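Local structure of 26S proteasome regulatory subunit RPN10 (Schizosaccharomyces pombe, 2X5N) at residues I7-S12 against V110-S115; K29-M34 against Q175-L180; I140-E145 against L167-P172. The protein protects ubiquitin chains against disassembly by deubiquitinating enzymes and so promotes protein degradation, as a polyubiquitin-binding subunit of the 26S proteasome. One frame throughout, in Å; residues are numbered along the deposited sequence. Where two conformers were deposited one is given.

In the fold
Contacts 1 and 3 join parallel strands of one central sheet, strands 106-113 and 136-143 being neighbours in it; contact 2 packs two helices on a single face of that sheet. Contact 1 is the core: every touching residue is buried, and a carboxylate ties the two segments together past the strand ends. Contact 3, at the edge strand 166-170, has the same backbone ladder but runs out into a water bridge and prolines. Contact 2 has no direct hydrogen bond between its segments, only close packing and one shared water. Phe112, Thr31 and Ile141 meet where the three come together, and Leu177 of contact 2 packs on Ile143 and Ile170 of contact 3.

Contact 1. Residues I7-S12 against V110-S115; sequences ILIDNS and VAFVGS
Asp10 reaches across to 110-115 with one carboxylate oxygen and holds its own loop with the other. OD2 of Asp10 accepts from Gly114 N at 3.0 Å, on the anti side, and, in one of the two Ser115 conformers, from Ser115 OG at 2.7 Å, on the syn side; both donors stand somewhat out of the carboxylate plane. OD1 of Asp10 takes Ser12 N at 2.9 Å, nearly in line with its C-O bond, making an Asx turn, and also Ser12 OG on the syn side. Three bonds, and a fourth in that serine conformer, thus fix the rotation of a buried carboxylate, whose CG lies anti to the backbone N (chi1 -172°), the setting that carries it over to 110-115. An alanine here would remove these acceptors and is likely to leave Gly114 N and Ser115 OG without their mate, freeing both loops to shift. Asp10 and Ser12 probably sit where metal-binding von Willebrand factor A domains carry the first two residues of DxSxS, with Trp14 in place of the last serine.

Behind this grip the strands run parallel, their axes 13° apart. Leu8 N bonds to Val110 O at 2.8 Å, and Phe112 N to Leu8 O at 2.9 Å with an N-H...O angle of 171°. Leu8 O also lies in the plane of the Phe112 ring, at its edge, 3.4 Å from CD2. Ile7 CG2 comes to the same ring's edge, 4.2 Å from Phe112 CE2, while on the other sheet face Leu8 CB meets Ala111 CB at 3.9 Å.

Further out, Gln28 OE1 accepts from Asp10 N, tying the loop to helix 24-42. That helix covers the face bearing Ile9 and Phe112, and strands 3-9 and 106-113 lie side by side in the sheet between strands 47-52 and 136-143.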
ATOM      1  N   ILE A   7      -2.451  -4.158   2.249  1.00  3.23           N
ATOM      2  CA  ILE A   7      -2.247  -3.430   1.008  1.00  3.44           C
ATOM      3  C   ILE A   7      -3.389  -2.423   0.852  1.00  3.33           C
ATOM      4  O   ILE A   7      -4.545  -2.792   0.865  1.00  4.25           O
ATOM      5  CB  ILE A   7      -2.145  -4.380  -0.221  1.00  4.11           C
ATOM      6  CG1 ILE A   7      -0.992  -5.386  -0.019  1.00  4.24           C
ATOM      7  CG2 ILE A   7      -1.930  -3.544  -1.447  1.00  5.35           C
ATOM      8  CD1 ILE A   7      -0.924  -6.513  -1.008  1.00  5.75           C
ATOM      9  N   LEU A   8      -3.022  -1.149   0.753  1.00  3.54           N
ATOM     10  CA  LEU A   8      -3.955  -0.043   0.724  1.00  4.09           C
ATOM     11  C   LEU A   8      -3.948   0.574  -0.662  1.00  4.78           C
ATOM     12  O   LEU A   8      -2.920   1.113  -1.111  1.00  5.81           O
ATOM     13  CB  LEU A   8      -3.543   1.032   1.735  1.00  4.05           C
ATOM     14  CG  LEU A   8      -4.023   0.830   3.180  1.00  4.20           C
ATOM     15  CD1 LEU A   8      -3.682  -0.571   3.720  1.00  5.47           C
ATOM     16  CD2 LEU A   8      -3.425   1.889   4.096  1.00  6.23           C
ATOM     17  N   ILE A   9      -5.088   0.497  -1.334  1.00  3.87           N
ATOM     18  CA  ILE A   9      -5.229   1.054  -2.680  1.00  4.80           C
ATOM     19  C   ILE A   9      -5.924   2.400  -2.619  1.00  3.82           C
ATOM     20  O   ILE A   9      -6.818   2.633  -1.803  1.00  4.79           O
ATOM     21  CB  ILE A   9      -5.959   0.099  -3.661  1.00  4.89           C
ATOM     22  CG1 ILE A   9      -7.384  -0.280  -3.214  1.00  6.10           C
ATOM     23  CG2 ILE A   9      -5.087  -1.138  -3.885  1.00  6.77           C
ATOM     24  CD1 ILE A   9      -8.121  -0.996  -4.278  1.00  7.61           C
ATOM     25  N   ASP A  10      -5.469   3.293  -3.482  1.00  3.67           N
ATOM     26  CA  ASP A  10      -6.083   4.592  -3.659  1.00  3.93           C
ATOM     27  C   ASP A  10      -7.182   4.445  -4.718  1.00  3.12           C
ATOM     28  O   ASP A  10      -6.901   4.173  -5.892  1.00  3.75           O
ATOM     29  CB  ASP A  10      -5.000   5.607  -4.051  1.00  3.89           C
ATOM     30  CG  ASP A  10      -5.485   7.048  -4.084  1.00  4.85           C
ATOM     31  OD1 ASP A  10      -6.702   7.293  -4.221  1.00  4.93           O
ATOM     32  OD2 ASP A  10      -4.612   7.941  -3.985  1.00  4.59           O
ATOM     33  N   ASN A  11      -8.430   4.575  -4.280  1.00  4.02           N
ATOM     34  CA  ASN A  11      -9.582   4.602  -5.201  1.00  4.95           C
ATOM     35  C   ASN A  11     -10.263   5.965  -5.180  1.00  4.68           C
ATOM     36  O   ASN A  11     -11.488   6.047  -5.319  1.00  5.98           O
ATOM     37  CB  ASN A  11     -10.586   3.495  -4.885  1.00  4.51           C
ATOM     38  CG  ASN A  11     -11.216   3.653  -3.529  1.00  4.24           C
ATOM     39  OD1 ASN A  11     -10.567   4.096  -2.589  1.00  5.76           O
ATOM     40  ND2 ASN A  11     -12.485   3.250  -3.404  1.00  5.21           N
ATOM     41  N   SER A  12      -9.467   7.035  -5.034  1.00  4.01           N
ATOM     42  CA  SER A  12      -9.989   8.397  -5.135  1.00  4.85           C
ATOM     43  C   SER A  12     -10.188   8.823  -6.584  1.00  4.96           C
ATOM     44  O   SER A  12      -9.719   8.167  -7.520  1.00  5.89           O
ATOM     45  CB  SER A  12      -9.062   9.400  -4.443  1.00  5.33           C
ATOM     46  OG  SER A  12      -7.925   9.681  -5.228  1.00  8.23           O
ATOM     47  N   VAL A 110       1.546  -1.702   2.872  1.00  3.51           N
ATOM     48  CA  VAL A 110       1.996  -1.220   1.549  1.00  4.15           C
ATOM     49  C   VAL A 110       0.876  -0.343   1.007  1.00  3.29           C
ATOM     50  O   VAL A 110      -0.214  -0.840   0.797  1.00  5.11           O
ATOM     51  CB  VAL A 110       2.314  -2.370   0.570  1.00  3.98           C
ATOM     52  CG1 VAL A 110       2.701  -1.802  -0.784  1.00  5.98           C
ATOM     53  CG2 VAL A 110       3.449  -3.198   1.129  1.00  6.38           C
ATOM     54  N   ALA A 111       1.133   0.953   0.854  1.00  3.35           N
ATOM     55  CA  ALA A 111       0.102   1.894   0.470  1.00  4.42           C
ATOM     56  C   ALA A 111       0.444   2.605  -0.827  1.00  3.91           C
ATOM     57  O   ALA A 111       1.572   3.083  -1.008  1.00  6.01           O
ATOM     58  CB  ALA A 111      -0.100   2.945   1.567  1.00  3.96           C
ATOM     59  N   PHE A 112      -0.557   2.740  -1.680  1.00  3.91           N
ATOM     60  CA  PHE A 112      -0.466   3.539  -2.883  1.00  4.23           C
ATOM     61  C   PHE A 112      -1.013   4.937  -2.618  1.00  4.68           C
ATOM     62  O   PHE A 112      -2.064   5.092  -2.003  1.00  6.41           O
ATOM     63  CB  PHE A 112      -1.303   2.918  -3.989  1.00  5.91           C
ATOM     64  CG  PHE A 112      -0.783   1.616  -4.514  1.00  6.27           C
ATOM     65  CD1 PHE A 112      -0.058   1.571  -5.699  1.00  6.70           C
ATOM     66  CD2 PHE A 112      -1.031   0.423  -3.835  1.00  6.69           C
ATOM     67  CE1 PHE A 112       0.388   0.368  -6.215  1.00  7.13           C
ATOM     68  CE2 PHE A 112      -0.580  -0.782  -4.350  1.00  6.02           C
ATOM     69  CZ  PHE A 112       0.117  -0.811  -5.548  1.00  7.70           C
ATOM     70  N   VAL A 113      -0.293   5.952  -3.094  1.00  4.54           N
ATOM     71  CA  VAL A 113      -0.750   7.321  -3.015  1.00  4.77           C
ATOM     72  C   VAL A 113      -0.667   7.940  -4.408  1.00  3.86           C
ATOM     73  O   VAL A 113       0.416   8.099  -4.973  1.00  4.50           O
ATOM     74  CB  VAL A 113       0.118   8.135  -2.033  1.00  7.28           C
ATOM     75  CG1 VAL A 113      -0.299   9.629  -2.065  1.00  8.91           C
ATOM     76  CG2 VAL A 113       0.012   7.554  -0.621  1.00 10.60           C
ATOM     77  N   GLY A 114      -1.833   8.268  -4.957  1.00  4.96           N
ATOM     78  CA  GLY A 114      -1.947   8.933  -6.252  1.00  4.72           C
ATOM     79  C   GLY A 114      -2.768  10.192  -6.156  1.00  5.81           C
ATOM     80  O   GLY A 114      -3.264  10.700  -7.165  1.00  7.05           O
ATOM     81  N   SER A 115      -2.842  10.732  -4.948  0.70  4.78           N
ATOM     82  CA  SER A 115      -3.692  11.865  -4.634  0.70  6.14           C
ATOM     83  C   SER A 115      -3.001  12.721  -3.579  0.70  6.44           C
ATOM     84  O   SER A 115      -2.201  12.227  -2.794  0.70  7.13           O
ATOM     85  CB  SER A 115      -5.009  11.372  -4.057  0.70  5.99           C
ATOM     86  OG  SER A 115      -4.728  10.460  -3.022  0.70  7.13           O
TER

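Contact 2. Residues K29-M34 against Q175-L180; sequences KDTVHM and QLLSDL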
ATOM      1  N   LYS A  29      -3.847  -1.545  -9.689  0.80  7.22           N
ATOM      2  CA  LYS A  29      -4.475  -2.874  -9.506  0.80  8.72           C
ATOM      3  C   LYS A  29      -3.564  -4.042  -9.941  0.80  7.05           C
ATOM      4  O   LYS A  29      -3.469  -5.053  -9.246  0.80  9.90           O
ATOM      5  CB  LYS A  29      -5.821  -2.930 -10.236  0.80 21.25           C
ATOM      6  CG  LYS A  29      -6.694  -4.103  -9.858  0.80 51.22           C
ATOM      7  CD  LYS A  29      -7.980  -4.080 -10.660  0.80 79.87           C
ATOM      8  CE  LYS A  29      -8.891  -5.235 -10.303  0.80106.12           C
ATOM      9  NZ  LYS A  29      -9.987  -5.367 -11.298  0.80129.67           N
ATOM     10  N   ASP A  30      -2.864  -3.878 -11.065  1.00  9.17           N
ATOM     11  CA  ASP A  30      -1.901  -4.889 -11.511  1.00  7.99           C
ATOM     12  C   ASP A  30      -0.685  -4.988 -10.548  1.00  9.87           C
ATOM     13  O   ASP A  30      -0.149  -6.061 -10.300  1.00 10.43           O
ATOM     14  CB  ASP A  30      -1.385  -4.582 -12.927  1.00 11.60           C
ATOM     15  CG  ASP A  30      -2.410  -4.873 -14.027  0.53 12.13           C
ATOM     16  OD1 ASP A  30      -3.563  -5.217 -13.716  0.45 11.86           O
ATOM     17  OD2 ASP A  30      -2.049  -4.757 -15.222  0.39 12.18           O
ATOM     18  N   THR A  31      -0.262  -3.862 -10.001  1.00  6.82           N
ATOM     19  CA  THR A  31       0.847  -3.819  -9.045  1.00  6.76           C
ATOM     20  C   THR A  31       0.494  -4.532  -7.721  1.00  6.14           C
ATOM     21  O   THR A  31       1.339  -5.182  -7.097  1.00  6.88           O
ATOM     22  CB  THR A  31       1.248  -2.375  -8.789  1.00  6.38           C
ATOM     23  OG1 THR A  31       1.475  -1.751 -10.052  1.00  6.11           O
ATOM     24  CG2 THR A  31       2.495  -2.309  -7.969  1.00  6.54           C
ATOM     25  N   VAL A  32      -0.759  -4.436  -7.301  1.00  5.93           N
ATOM     26  CA  VAL A  32      -1.221  -5.124  -6.096  1.00  6.24           C
ATOM     27  C   VAL A  32      -0.961  -6.636  -6.208  1.00  4.88           C
ATOM     28  O   VAL A  32      -0.507  -7.276  -5.255  1.00  5.43           O
ATOM     29  CB  VAL A  32      -2.728  -4.850  -5.855  1.00  5.51           C
ATOM     30  CG1 VAL A  32      -3.293  -5.749  -4.739  1.00  6.98           C
ATOM     31  CG2 VAL A  32      -2.943  -3.378  -5.489  1.00  6.65           C
ATOM     32  N   HIS A  33      -1.231  -7.205  -7.371  1.00  5.65           N
ATOM     33  CA  HIS A  33      -1.079  -8.640  -7.548  1.00  7.15           C
ATOM     34  C   HIS A  33       0.389  -9.018  -7.369  1.00  7.69           C
ATOM     35  O   HIS A  33       0.724 -10.042  -6.767  1.00  7.60           O
ATOM     36  CB  HIS A  33      -1.625  -9.080  -8.918  1.00  9.22           C
ATOM     37  CG  HIS A  33      -1.936 -10.539  -9.006  1.00 11.94           C
ATOM     38  ND1 HIS A  33      -2.661 -11.105 -10.044  1.00 16.61           N
ATOM     39  CD2 HIS A  33      -1.672 -11.573  -8.189  1.00 11.47           C
ATOM     40  CE1 HIS A  33      -2.792 -12.418  -9.838  1.00 19.06           C
ATOM     41  NE2 HIS A  33      -2.185 -12.734  -8.701  1.00 15.96           N
ATOM     42  N   MET A  34       1.279  -8.177  -7.890  1.00  6.33           N
ATOM     43  CA  MET A  34       2.713  -8.424  -7.758  1.00  6.94           C
ATOM     44  C   MET A  34       3.178  -8.390  -6.306  1.00  6.53           C
ATOM     45  O   MET A  34       3.925  -9.263  -5.881  1.00  7.27           O
ATOM     46  CB  MET A  34       3.481  -7.428  -8.661  1.00 10.54           C
ATOM     47  CG  MET A  34       4.991  -7.512  -8.607  1.00 12.77           C
ATOM     48  SD  MET A  34       5.779  -6.728  -7.183  0.84 11.54           S
ATOM     49  CE  MET A  34       5.334  -5.019  -7.442  1.00 17.04           C
ATOM     50  N   GLN A 175       5.810   3.079 -19.693  1.00 11.97           N
ATOM     51  CA  GLN A 175       6.031   1.736 -19.163  1.00 10.60           C
ATOM     52  C   GLN A 175       4.975   1.433 -18.115  1.00  9.55           C
ATOM     53  O   GLN A 175       4.253   2.313 -17.689  1.00 13.29           O
ATOM     54  CB  GLN A 175       7.447   1.590 -18.605  1.00 21.92           C
ATOM     55  CG  GLN A 175       8.519   1.809 -19.690  1.00 31.73           C
ATOM     56  CD  GLN A 175       9.882   1.249 -19.333  1.00 37.06           C
ATOM     57  OE1 GLN A 175      10.138   0.861 -18.197  1.00 31.58           O
ATOM     58  NE2 GLN A 175      10.774   1.209 -20.315  1.00 51.23           N
ATOM     59  N   LEU A 176       4.888   0.177 -17.710  1.00  8.02           N
ATOM     60  CA  LEU A 176       3.844  -0.254 -16.799  1.00  8.73           C
ATOM     61  C   LEU A 176       4.256  -0.116 -15.353  1.00  6.41           C
ATOM     62  O   LEU A 176       5.359  -0.519 -14.970  1.00  6.36           O
ATOM     63  CB  LEU A 176       3.483  -1.705 -17.056  1.00 16.19           C
ATOM     64  CG  LEU A 176       3.017  -2.007 -18.488  1.00 39.01           C
ATOM     65  CD1 LEU A 176       2.533  -3.438 -18.594  1.00 54.34           C
ATOM     66  CD2 LEU A 176       1.929  -1.032 -18.921  1.00 53.06           C
ATOM     67  N   LEU A 177       3.373   0.454 -14.544  1.00  5.24           N
ATOM     68  CA  LEU A 177       3.689   0.668 -13.146  1.00  6.27           C
ATOM     69  C   LEU A 177       4.102  -0.615 -12.451  1.00  5.99           C
ATOM     70  O   LEU A 177       5.043  -0.626 -11.665  1.00  6.65           O
ATOM     71  CB  LEU A 177       2.481   1.289 -12.450  1.00  6.24           C
ATOM     72  CG  LEU A 177       2.636   1.612 -10.947  1.00  5.51           C
ATOM     73  CD1 LEU A 177       3.760   2.617 -10.705  1.00  6.51           C
ATOM     74  CD2 LEU A 177       1.338   2.107 -10.379  1.00  6.01           C
ATOM     75  N   SER A 178       3.401  -1.701 -12.736  0.77  4.72           N
ATOM     76  CA  SER A 178       3.699  -2.958 -12.066  0.77  7.02           C
ATOM     77  C   SER A 178       5.125  -3.405 -12.354  0.77  6.61           C
ATOM     78  O   SER A 178       5.824  -3.868 -11.467  0.77  8.22           O
ATOM     79  CB  SER A 178       2.692  -4.039 -12.460  0.77  7.81           C
ATOM     80  OG  SER A 178       2.689  -4.250 -13.862  0.77 10.49           O
ATOM     81  N   ASP A 179       5.565  -3.255 -13.598  1.00  6.76           N
ATOM     82  CA  ASP A 179       6.929  -3.620 -13.967  1.00  7.90           C
ATOM     83  C   ASP A 179       7.924  -2.731 -13.241  1.00  6.38           C
ATOM     84  O   ASP A 179       8.924  -3.206 -12.723  1.00  8.42           O
ATOM     85  CB  ASP A 179       7.132  -3.511 -15.479  1.00  9.32           C
ATOM     86  CG  ASP A 179       6.330  -4.551 -16.252  0.70 14.23           C
ATOM     87  OD1 ASP A 179       6.135  -5.659 -15.723  0.72 15.63           O
ATOM     88  OD2 ASP A 179       5.887  -4.258 -17.373  0.80 18.07           O
ATOM     89  N   LEU A 180       7.668  -1.433 -13.232  1.00  6.37           N
ATOM     90  CA  LEU A 180       8.569  -0.490 -12.569  1.00  7.42           C
ATOM     91  C   LEU A 180       8.670  -0.747 -11.066  1.00  5.56           C
ATOM     92  O   LEU A 180       9.758  -0.746 -10.509  1.00  7.27           O
ATOM     93  CB  LEU A 180       8.119   0.936 -12.864  1.00  8.76           C
ATOM     94  CG  LEU A 180       8.296   1.313 -14.337  1.00  9.37           C
ATOM     95  CD1 LEU A 180       7.511   2.573 -14.659  1.00 11.71           C
ATOM     96  CD2 LEU A 180       9.781   1.508 -14.662  1.00 14.76           C
TER
HETATM   97  O   HOH W   1       0.510  -4.186 -15.815  1.00 28.67           O
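Thr31 turns its hydroxyl, and Ser178 its backbone and CB, into the narrowest part of this helix-to-helix contact, where their CA atoms come within 4.2 Å. OG1 of Thr31 lies 3.2 Å from Ser178 CA and 3.5 Å from Ser178 CB. It is also near Ser178 N, but the angle is too poor for a hydrogen bond; the hydroxyl is bonded instead to Ala27 O, one turn back in its own helix. With OG1 beside the backbone N (chi1 -52°), Thr31 presents its oxygen to the second helix and its CG2 to the sheet. Leu177 meets the same oxygen from its flank, CG lying 3.7 Å from Thr31 OG1. The small side chains of Thr31 and Ser178 are consistent with so close an approach of the backbones.

Ser178 faces two ways. Its CB lies 4.1 Å from Asp30 CB, alongside rather than bonded, and its OG, set between the backbone N and the carbonyl carbon (chi1 58°), points out to a water. That water donates to Asp30 OD2 at 2.7 Å and lies 2.9 Å from Ser178 OG, joining the two side chains on the exposed side in one of the two Ser178 conformers. One turn on from Thr31, the methyl CE of Met34 approaches Ser178 O at 4.2 Å, a looser touch.

Leu176 takes the N-cap position of helix 177-182, whose Val181 extends the packing against Thr31 and Met34. Helix 24-42 is flanked by helix 68-75 through Val32, while Thr31 and Val32 both rest on Phe112 of strand 106-113, so the contact sits over the central sheet.

Contact 3. Residues I140-E145 against L167-P172; sequences IIHIGE and LVSIPP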
ATOM      1  N   ILE A 140       5.518   2.914   0.635  0.61  3.48           N
ATOM      2  CA  ILE A 140       4.596   3.768  -0.103  0.61  4.19           C
ATOM      3  C   ILE A 140       4.995   3.789  -1.561  0.61  3.67           C
ATOM      4  O   ILE A 140       6.155   3.999  -1.885  0.61  4.17           O
ATOM      5  CB  ILE A 140       4.600   5.198   0.430  0.61  5.57           C
ATOM      6  CG1 ILE A 140       4.065   5.223   1.870  0.61  8.14           C
ATOM      7  CG2 ILE A 140       3.788   6.107  -0.457  0.61  7.77           C
ATOM      8  CD1 ILE A 140       4.178   6.576   2.547  0.61 12.21           C
ATOM      9  N   ILE A 141       4.014   3.563  -2.430  1.00  4.52           N
ATOM     10  CA  ILE A 141       4.179   3.674  -3.886  1.00  4.03           C
ATOM     11  C   ILE A 141       3.487   4.980  -4.248  1.00  3.95           C
ATOM     12  O   ILE A 141       2.271   5.085  -4.153  1.00  4.36           O
ATOM     13  CB  ILE A 141       3.534   2.497  -4.613  1.00  5.31           C
ATOM     14  CG1 ILE A 141       4.231   1.190  -4.206  1.00  7.20           C
ATOM     15  CG2 ILE A 141       3.611   2.720  -6.121  1.00  6.35           C
ATOM     16  CD1 ILE A 141       3.417  -0.078  -4.462  1.00 10.18           C
ATOM     17  N   HIS A 142       4.284   5.979  -4.623  1.00  4.46           N
ATOM     18  CA  HIS A 142       3.799   7.324  -4.871  1.00  3.95           C
ATOM     19  C   HIS A 142       3.803   7.582  -6.378  1.00  3.49           C
ATOM     20  O   HIS A 142       4.852   7.459  -7.028  1.00  4.36           O
ATOM     21  CB  HIS A 142       4.708   8.315  -4.145  1.00  4.47           C
ATOM     22  CG  HIS A 142       4.140   9.696  -4.052  1.00  7.53           C
ATOM     23  ND1 HIS A 142       4.924  10.799  -3.807  1.00 10.05           N
ATOM     24  CD2 HIS A 142       2.865  10.150  -4.133  1.00  8.73           C
ATOM     25  CE1 HIS A 142       4.161  11.879  -3.759  1.00 11.39           C
ATOM     26  NE2 HIS A 142       2.905  11.510  -3.956  1.00 10.40           N
ATOM     27  N   ILE A 143       2.636   7.924  -6.915  1.00  3.63           N
ATOM     28  CA  ILE A 143       2.478   8.213  -8.337  1.00  4.00           C
ATOM     29  C   ILE A 143       1.724   9.526  -8.522  1.00  5.00           C
ATOM     30  O   ILE A 143       1.092  10.024  -7.589  1.00  6.16           O
ATOM     31  CB  ILE A 143       1.730   7.055  -9.064  1.00  4.14           C
ATOM     32  CG1 ILE A 143       0.273   6.970  -8.654  1.00  4.64           C
ATOM     33  CG2 ILE A 143       2.513   5.761  -8.886  1.00  5.62           C
ATOM     34  CD1 ILE A 143      -0.488   5.926  -9.424  1.00  8.28           C
ATOM     35  N   GLY A 144       1.795  10.066  -9.729  1.00  5.99           N
ATOM     36  CA  GLY A 144       1.005  11.228 -10.090  1.00  6.81           C
ATOM     37  C   GLY A 144       1.788  12.509 -10.041  1.00  9.83           C
ATOM     38  O   GLY A 144       2.842  12.630 -10.671  1.00 12.15           O
ATOM     39  N   GLU A 145       1.268  13.447  -9.266  1.00 12.27           N
ATOM     40  CA  GLU A 145       1.982  14.665  -8.951  1.00 14.50           C
ATOM     41  C   GLU A 145       3.007  14.327  -7.861  1.00 15.81           C
ATOM     42  O   GLU A 145       2.657  13.821  -6.766  1.00 20.37           O
ATOM     43  CB  GLU A 145       0.990  15.724  -8.473  1.00 22.66           C
ATOM     44  CG  GLU A 145       0.004  16.162  -9.549  1.00 27.56           C
ATOM     45  CD  GLU A 145      -0.927  15.049 -10.037  1.00 26.18           C
ATOM     46  OE1 GLU A 145      -1.094  14.982 -11.280  1.00 19.69           O
ATOM     47  OE2 GLU A 145      -1.485  14.258  -9.201  1.00 25.24           O
ATOM     48  N   LEU A 167      10.089   4.260   0.180  1.00  6.06           N
ATOM     49  CA  LEU A 167       9.316   5.142  -0.675  1.00  5.12           C
ATOM     50  C   LEU A 167       9.730   4.867  -2.111  1.00  4.59           C
ATOM     51  O   LEU A 167      10.908   5.027  -2.472  1.00  5.34           O
ATOM     52  CB  LEU A 167       9.582   6.597  -0.319  1.00  6.86           C
ATOM     53  CG  LEU A 167       8.882   7.607  -1.224  1.00  7.87           C
ATOM     54  CD1 LEU A 167       7.380   7.475  -1.186  1.00  8.62           C
ATOM     55  CD2 LEU A 167       9.301   9.005  -0.817  1.00 10.13           C
ATOM     56  N   VAL A 168       8.765   4.443  -2.915  1.00  4.64           N
ATOM     57  CA  VAL A 168       8.981   4.143  -4.327  1.00  4.25           C
ATOM     58  C   VAL A 168       8.149   5.188  -5.082  1.00  4.57           C
ATOM     59  O   VAL A 168       6.913   5.165  -5.047  1.00  6.46           O
ATOM     60  CB  VAL A 168       8.539   2.715  -4.686  1.00  5.98           C
ATOM     61  CG1 VAL A 168       8.657   2.451  -6.196  1.00  7.81           C
ATOM     62  CG2 VAL A 168       9.336   1.690  -3.858  1.00  7.26           C
ATOM     63  N   SER A 169       8.820   6.088  -5.795  0.89  4.98           N
ATOM     64  CA  SER A 169       8.162   7.215  -6.448  0.89  4.92           C
ATOM     65  C   SER A 169       8.319   7.017  -7.941  0.89  3.78           C
ATOM     66  O   SER A 169       9.445   6.957  -8.422  0.89  6.60           O
ATOM     67  CB  SER A 169       8.843   8.519  -6.025  0.89  7.94           C
ATOM     68  OG  SER A 169       8.780   8.698  -4.631  0.89 10.79           O
ATOM     69  N   ILE A 170       7.206   6.944  -8.667  0.89  4.23           N
ATOM     70  CA  ILE A 170       7.272   6.612 -10.081  0.89  5.65           C
ATOM     71  C   ILE A 170       6.505   7.656 -10.860  0.89  5.06           C
ATOM     72  O   ILE A 170       5.295   7.735 -10.729  0.89  4.91           O
ATOM     73  CB  ILE A 170       6.604   5.272 -10.365  0.89 15.56           C
ATOM     74  CG1 ILE A 170       7.260   4.151  -9.550  0.89 53.61           C
ATOM     75  CG2 ILE A 170       6.657   4.952 -11.856  0.89 31.73           C
ATOM     76  CD1 ILE A 170       8.703   3.908  -9.887  0.89 81.02           C
ATOM     77  N   PRO A 171       7.202   8.484 -11.639  1.00  5.57           N
ATOM     78  CA  PRO A 171       6.536   9.419 -12.537  1.00  6.48           C
ATOM     79  C   PRO A 171       5.702   8.847 -13.643  1.00  6.00           C
ATOM     80  O   PRO A 171       5.903   7.679 -13.972  1.00  7.40           O
ATOM     81  CB  PRO A 171       7.615  10.415 -12.983  1.00 12.41           C
ATOM     82  CG  PRO A 171       8.896   9.925 -12.374  1.00 13.02           C
ATOM     83  CD  PRO A 171       8.666   8.575 -11.727  1.00  8.50           C
ATOM     84  N   PRO A 172       4.864   9.660 -14.285  1.00  6.34           N
ATOM     85  CA  PRO A 172       4.203   9.187 -15.490  1.00  9.09           C
ATOM     86  C   PRO A 172       5.123   8.622 -16.543  1.00  9.74           C
ATOM     87  O   PRO A 172       6.157   9.224 -16.705  1.00  9.52           O
ATOM     88  CB  PRO A 172       3.290  10.344 -15.904  1.00  7.89           C
ATOM     89  CG  PRO A 172       3.135  11.177 -14.663  1.00  8.37           C
ATOM     90  CD  PRO A 172       4.420  11.009 -13.904  1.00  7.54           C
TER
HETATM   91  O   HOH W   2       7.631  11.105  -3.813  1.00 22.33           O
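Ile140, His142 and Val168 form the tight part of this contact, a parallel strand pair whose axes approach to 4.7 Å. Val168 N bonds to Ile140 O at 2.8 Å with an N-H...O angle of 176°, and its own carbonyl oxygen takes His142 N at 2.8 Å. Ile170 N closes the series on His142 O at 2.9 Å. Three short, nearly straight bonds thus fix the register, and CA-H...O contacts fill in between, as from Ile141 CA to Val168 O at 3.3 Å.

Side chains back the ladder on one face through Leu167. Its CG stands anti to the backbone N (chi1 176°), which swings the branch toward Ile140, where Leu167 CD1 meets Ile140 CG2 at 3.9 Å with the two side chains crossing at a slant; CB of His142 also lies near Leu167 CD1. Leu152 of helix 151-159 touches both Ile140 and His142 there.

Toward solvent the packing thins. The imidazole of His142 leads away from the partner strand, and in one of the two Ser169 conformers a water lying in the ring plane links the pair, 2.7 Å from His142 ND1 and 2.8 Å from Ser169 OG. Beyond Ile170 the segments part: the last touch is Pro172 CD against Gly144 O, and Tyr20 OH is hydrogen-bonded to both Gly144 N and Ile170 O, bridging the two backbones where they diverge. Gly144 has backbone angles at which a CB would be jammed against the preceding carbonyl oxygen, so the turn that leads 140-145 off from its partner strand calls for glycine there.

Helix 151-159 joins the two parallel strands in a beta-alpha-beta unit, with strand 166-170 at the sheet's edge. Such an arrangement, helices on both faces of a mostly parallel sheet, is characteristic of the Rossmann-like von Willebrand factor A domain.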